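Local coordinates for odorant binding protein OBP69a (Ceratitis capitata, PDB 6HHE) that probably binds and carries odorants involved in insect chemical communication, as a secreted member of the PBP/GOBP family, at residues K12-T15 / N16-K20; A100-T103 / T104-Y107. All blocks are in the same frame, centred on the assembly; numbering follows the deposited sequence.

Interaction 1: residues K12-T15 / N16-K20; sequences KKLT and NLCIK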
loop_
_atom_site.group_PDB
_atom_site.type_symbol
_atom_site.label_atom_id
_atom_site.label_comp_id
_atom_site.label_asym_id
_atom_site.label_seq_id
_atom_site.Cartn_x
_atom_site.Cartn_y
_atom_site.Cartn_z
ATOM N N LYS A 12 -5.153 -12.219 -4.345
ATOM C CA LYS A 12 -5.127 -13.119 -3.200
ATOM C C LYS A 12 -3.820 -13.902 -3.133
ATOM O O LYS A 12 -3.294 -14.133 -2.037
ATOM C CB LYS A 12 -6.332 -14.058 -3.248
ATOM C CG LYS A 12 -7.681 -13.346 -3.086
ATOM C CD LYS A 12 -8.034 -13.070 -1.613
ATOM C CE LYS A 12 -7.415 -11.791 -1.066
ATOM N NZ LYS A 12 -7.278 -11.859 0.415
ATOM N N LYS A 13 -3.282 -14.318 -4.285
ATOM C CA LYS A 13 -1.971 -14.961 -4.299
ATOM C C LYS A 13 -0.916 -14.031 -3.727
ATOM O O LYS A 13 -0.092 -14.437 -2.897
ATOM C CB LYS A 13 -1.590 -15.370 -5.723
ATOM C CG LYS A 13 -2.419 -16.516 -6.273
ATOM C CD LYS A 13 -1.902 -17.013 -7.617
ATOM C CE LYS A 13 -1.984 -15.942 -8.696
ATOM N NZ LYS A 13 -1.802 -16.512 -10.068
ATOM N N LEU A 14 -0.920 -12.779 -4.178
ATOM C CA LEU A 14 0.038 -11.790 -3.698
ATOM C C LEU A 14 -0.099 -11.579 -2.187
ATOM O O LEU A 14 0.902 -11.556 -1.446
ATOM C CB LEU A 14 -0.180 -10.492 -4.479
ATOM C CG LEU A 14 0.897 -9.415 -4.517
ATOM C CD1 LEU A 14 0.707 -8.558 -5.753
ATOM C CD2 LEU A 14 0.771 -8.569 -3.319
ATOM N N THR A 15 -1.341 -11.400 -1.715
ATOM C CA THR A 15 -1.591 -11.171 -0.292
ATOM C C THR A 15 -1.070 -12.327 0.541
ATOM O O THR A 15 -0.446 -12.107 1.587
ATOM C CB THR A 15 -3.091 -10.977 -0.043
ATOM O OG1 THR A 15 -3.499 -9.806 -0.725
ATOM C CG2 THR A 15 -3.415 -10.804 1.464
ATOM N N ASN A 16 -1.337 -13.556 0.105
ATOM C CA ASN A 16 -0.854 -14.742 0.808
ATOM C C ASN A 16 0.642 -14.699 0.994
ATOM O O ASN A 16 1.139 -14.932 2.101
ATOM C CB ASN A 16 -1.202 -16.026 0.051
ATOM C CG ASN A 16 -0.401 -17.258 0.571
ATOM O OD1 ASN A 16 -0.625 -17.704 1.701
ATOM N ND2 ASN A 16 0.524 -17.808 -0.258
ATOM N N LEU A 17 1.385 -14.540 -0.113
ATOM C CA LEU A 17 2.842 -14.504 -0.052
ATOM C C LEU A 17 3.319 -13.466 0.946
ATOM O O LEU A 17 4.183 -13.733 1.797
ATOM C CB LEU A 17 3.440 -14.184 -1.425
ATOM C CG LEU A 17 3.472 -15.240 -2.519
ATOM C CD1 LEU A 17 4.159 -14.625 -3.726
ATOM C CD2 LEU A 17 4.191 -16.447 -2.037
ATOM N N CYS A 18 2.735 -12.273 0.869
ATOM C CA CYS A 18 3.232 -11.196 1.715
ATOM C C CYS A 18 2.856 -11.407 3.177
ATOM O O CYS A 18 3.648 -11.073 4.065
ATOM C CB CYS A 18 2.724 -9.851 1.210
ATOM S SG CYS A 18 3.556 -9.262 -0.312
ATOM N N ILE A 19 1.688 -11.984 3.451
ATOM C CA ILE A 19 1.378 -12.386 4.821
ATOM C C ILE A 19 2.418 -13.358 5.350
ATOM O O ILE A 19 2.918 -13.204 6.470
ATOM C CB ILE A 19 -0.038 -12.972 4.903
ATOM C CG1 ILE A 19 -1.041 -11.852 4.722
ATOM C CG2 ILE A 19 -0.217 -13.698 6.230
ATOM C CD1 ILE A 19 -2.465 -12.334 4.552
ATOM N N LYS A 20 2.779 -14.376 4.555
ATOM C CA LYS A 20 3.663 -15.398 5.078
ATOM C C LYS A 20 5.065 -14.839 5.284
ATOM O O LYS A 20 5.732 -15.172 6.263
ATOM C CB LYS A 20 3.705 -16.606 4.139
ATOM C CG LYS A 20 2.434 -17.416 4.136
ATOM C CD LYS A 20 2.619 -18.629 3.221
ATOM C CE LYS A 20 1.603 -19.715 3.526
ATOM N NZ LYS A 20 0.237 -19.181 3.374
HETATM O O HOH W 1 0.534 -17.210 -2.903
#
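Thr-15 and Ile-19, one helical turn apart, meet through their apolar branches: methyl CG2 of Thr-15 lies 3.6 Å from CD1 at the end of the Ile-19 chain, the two side chains crossing at a slant. The same isoleucine also covers the backbone, its CG1 resting 3.2 Å from Thr-15 O, which accepts the amide of Ile-19 almost head-on along the C=O direction. Thr-15 can serve both apolar and polar neighbours because its methyl is anti to the backbone N while OG1 stays beside that N (chi1 -64°), from where the hydroxyl bonds to Ala-11 O in the preceding turn. Further round the helix, Leu-14 CD2 comes loosely toward Cys-18 SG at 4.2 Å. On the solvent side the ladder of i to i+4 bonds gains a water, which donates to Lys-13 O at 2.8 Å and accepts from Asn-16 ND2 at 2.7 Å. The carbonyl of Lys-13 is therefore held twice, since Leu-17 N also reaches it in a nearly straight bond, with an N-H...O angle of 175°.

Around these side chains lie a disulfide and the packing of other parts of the chain. Cys-18 is joined to Cys-50 of helix 42-55, and Leu-14 packs on Val-51 and Ile-55 of that helix. Thr-15 rests on Phe-122 and Ile-19 on Glu-124, so that the C-terminal tail lies against this part of the helix; Ile-19 also touches Val-24, in the loop that follows the helix.

Buried Thr-15 and Cys-18 beside exposed Lys-13 and Lys-20 illustrate how an amphipathic helix is set into a globular fold; here it is the N-terminal helix of the all-helical, disulfide-linked PBP/GOBP fold, with Cys-18 as the first of its six cysteines.

Interaction 2: residues A100-T103 / T104-Y107; sequences AFLT and TECY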
loop_
_atom_site.group_PDB
_atom_site.type_symbol
_atom_site.label_atom_id
_atom_site.label_comp_id
_atom_site.label_asym_id
_atom_site.label_seq_id
_atom_site.Cartn_x
_atom_site.Cartn_y
_atom_site.Cartn_z
ATOM N N ALA A 100 6.968 2.837 2.940
ATOM C CA ALA A 100 5.692 2.313 2.452
ATOM C C ALA A 100 4.546 2.754 3.352
ATOM O O ALA A 100 3.466 3.133 2.860
ATOM C CB ALA A 100 5.734 0.787 2.386
ATOM N N PHE A 101 4.766 2.722 4.668
ATOM C CA PHE A 101 3.721 3.063 5.630
ATOM C C PHE A 101 3.363 4.526 5.554
ATOM O O PHE A 101 2.169 4.869 5.464
ATOM C CB PHE A 101 4.194 2.722 7.039
ATOM C CG PHE A 101 3.139 2.851 8.112
ATOM C CD1 PHE A 101 2.216 1.838 8.308
ATOM C CD2 PHE A 101 3.133 3.942 8.950
ATOM C CE1 PHE A 101 1.284 1.912 9.378
ATOM C CE2 PHE A 101 2.189 4.044 9.977
ATOM C CZ PHE A 101 1.272 3.041 10.166
ATOM N N LEU A 102 4.375 5.402 5.605
ATOM C CA LEU A 102 4.118 6.848 5.547
ATOM C C LEU A 102 3.454 7.239 4.231
ATOM O O LEU A 102 2.551 8.093 4.216
ATOM C CB LEU A 102 5.432 7.604 5.726
ATOM C CG LEU A 102 6.065 7.448 7.106
ATOM C CD1 LEU A 102 7.480 8.009 7.015
ATOM C CD2 LEU A 102 5.229 8.147 8.159
ATOM N N THR A 103 3.905 6.642 3.112
ATOM C CA THR A 103 3.304 6.966 1.827
ATOM C C THR A 103 1.859 6.502 1.803
ATOM O O THR A 103 0.975 7.235 1.339
ATOM C CB THR A 103 4.121 6.351 0.688
ATOM O OG1 THR A 103 5.476 6.852 0.789
ATOM C CG2 THR A 103 3.565 6.750 -0.671
ATOM N N THR A 104 1.575 5.323 2.386
ATOM C CA THR A 104 0.204 4.816 2.384
ATOM C C THR A 104 -0.688 5.631 3.318
ATOM O O THR A 104 -1.875 5.823 2.995
ATOM C CB THR A 104 0.196 3.330 2.751
ATOM O OG1 THR A 104 0.884 2.610 1.732
ATOM C CG2 THR A 104 -1.223 2.809 2.833
ATOM N N GLU A 105 -0.118 6.157 4.408
ATOM C CA GLU A 105 -0.882 7.076 5.247
ATOM C C GLU A 105 -1.317 8.275 4.435
ATOM O O GLU A 105 -2.470 8.745 4.564
ATOM C CB GLU A 105 -0.063 7.532 6.451
ATOM C CG GLU A 105 -0.030 6.496 7.530
ATOM C CD GLU A 105 0.669 6.987 8.768
ATOM O OE1 GLU A 105 1.792 7.526 8.644
ATOM O OE2 GLU A 105 0.080 6.852 9.857
ATOM N N CYS A 106 -0.422 8.795 3.582
ATOM C CA CYS A 106 -0.785 9.907 2.708
ATOM C C CYS A 106 -1.875 9.484 1.712
ATOM O O CYS A 106 -2.853 10.221 1.487
ATOM C CB CYS A 106 0.465 10.417 2.024
ATOM S SG CYS A 106 0.097 11.816 0.907
ATOM N N TYR A 107 -1.749 8.296 1.116
ATOM C CA TYR A 107 -2.797 7.814 0.199
ATOM C C TYR A 107 -4.154 7.745 0.870
ATOM O O TYR A 107 -5.166 8.100 0.252
ATOM C CB TYR A 107 -2.450 6.426 -0.326
ATOM C CG TYR A 107 -1.252 6.303 -1.217
ATOM C CD1 TYR A 107 -0.700 7.390 -1.926
ATOM C CD2 TYR A 107 -0.701 5.048 -1.396
ATOM C CE1 TYR A 107 0.381 7.183 -2.782
ATOM C CE2 TYR A 107 0.425 4.841 -2.229
ATOM C CZ TYR A 107 0.923 5.911 -2.924
ATOM O OH TYR A 107 2.016 5.629 -3.723
#
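Phe-101 and Glu-105 face each other across one turn of helix 96-110, a helix near the centre of the six-cysteine odorant-binding protein fold that is joined to helix 78-88 by the disulfide between Cys-106 and Cys-88. Van der Waals contacts come first. The glutamate chain runs extended with CG over one face of the phenyl ring, and its CD approaches Phe-101 CE2 to 3.5 Å, the carboxylate turned 41° from the ring plane. Carboxylate oxygen OE1 lies 3.5 Å from methyl CD2 of Leu-102, so the acid group is bordered by carbon from both neighbours. Phe-101 also makes a cation-pi contact with Lys-45, and Met-38 touches both ring and glutamate. In place of Glu-105 an alanine, lacking CG and the carboxylate, would probably leave that face of Phe-101 and the Leu-102 methyl with a gap beside them.

Hydrogen bonding is heaviest at Ala-100 O, which is gripped by both the amide and the hydroxyl of Thr-104. The two donors arrive from opposite faces of the carbonyl plane, and OG1, standing beside its own backbone N (chi1 -64°), spans 2.9 Å to that oxygen. The Thr-103 hydroxyl bonds back to Thr-99 O in the preceding turn and also to Gln-91 N.

Ring contacts complete the turn. Methyl CG2 of Thr-103 makes a CH-pi contact over the face of Tyr-107, 4.0 Å from the ring centroid, while the tyrosine side chain also touches Leu-84 and Leu-115 on helices that also contribute to the ligand pocket. The Thr-103 carbonyl oxygen, which accepts Tyr-107 N in its own plane, also stands 3.5 Å above the tyrosine ring, offset toward the rim.

Overall arrangement
Interaction 1 precedes interaction 2 in the chain, and the two occupy different helices, 10-22 and 96-110, on opposite sides of the chain's centre. Their centres are 20 Å apart and their nearest atoms about 11 Å, so they do not touch. Helix 42-55 connects them: it packs against Leu-14 and Cys-18 of the first and against Ala-100 and Thr-104 of the second. Each contact also contains a disulfide cysteine, Cys-18 tying helix 10-22 to helix 42-55 and Cys-106 tying helix 96-110 to helix 78-88, while Cys-46 and Cys-97 link helix 42-55 to helix 96-110. Both locally packed helices thus rest on one partner, with interaction 2 nearer the centre of the chain.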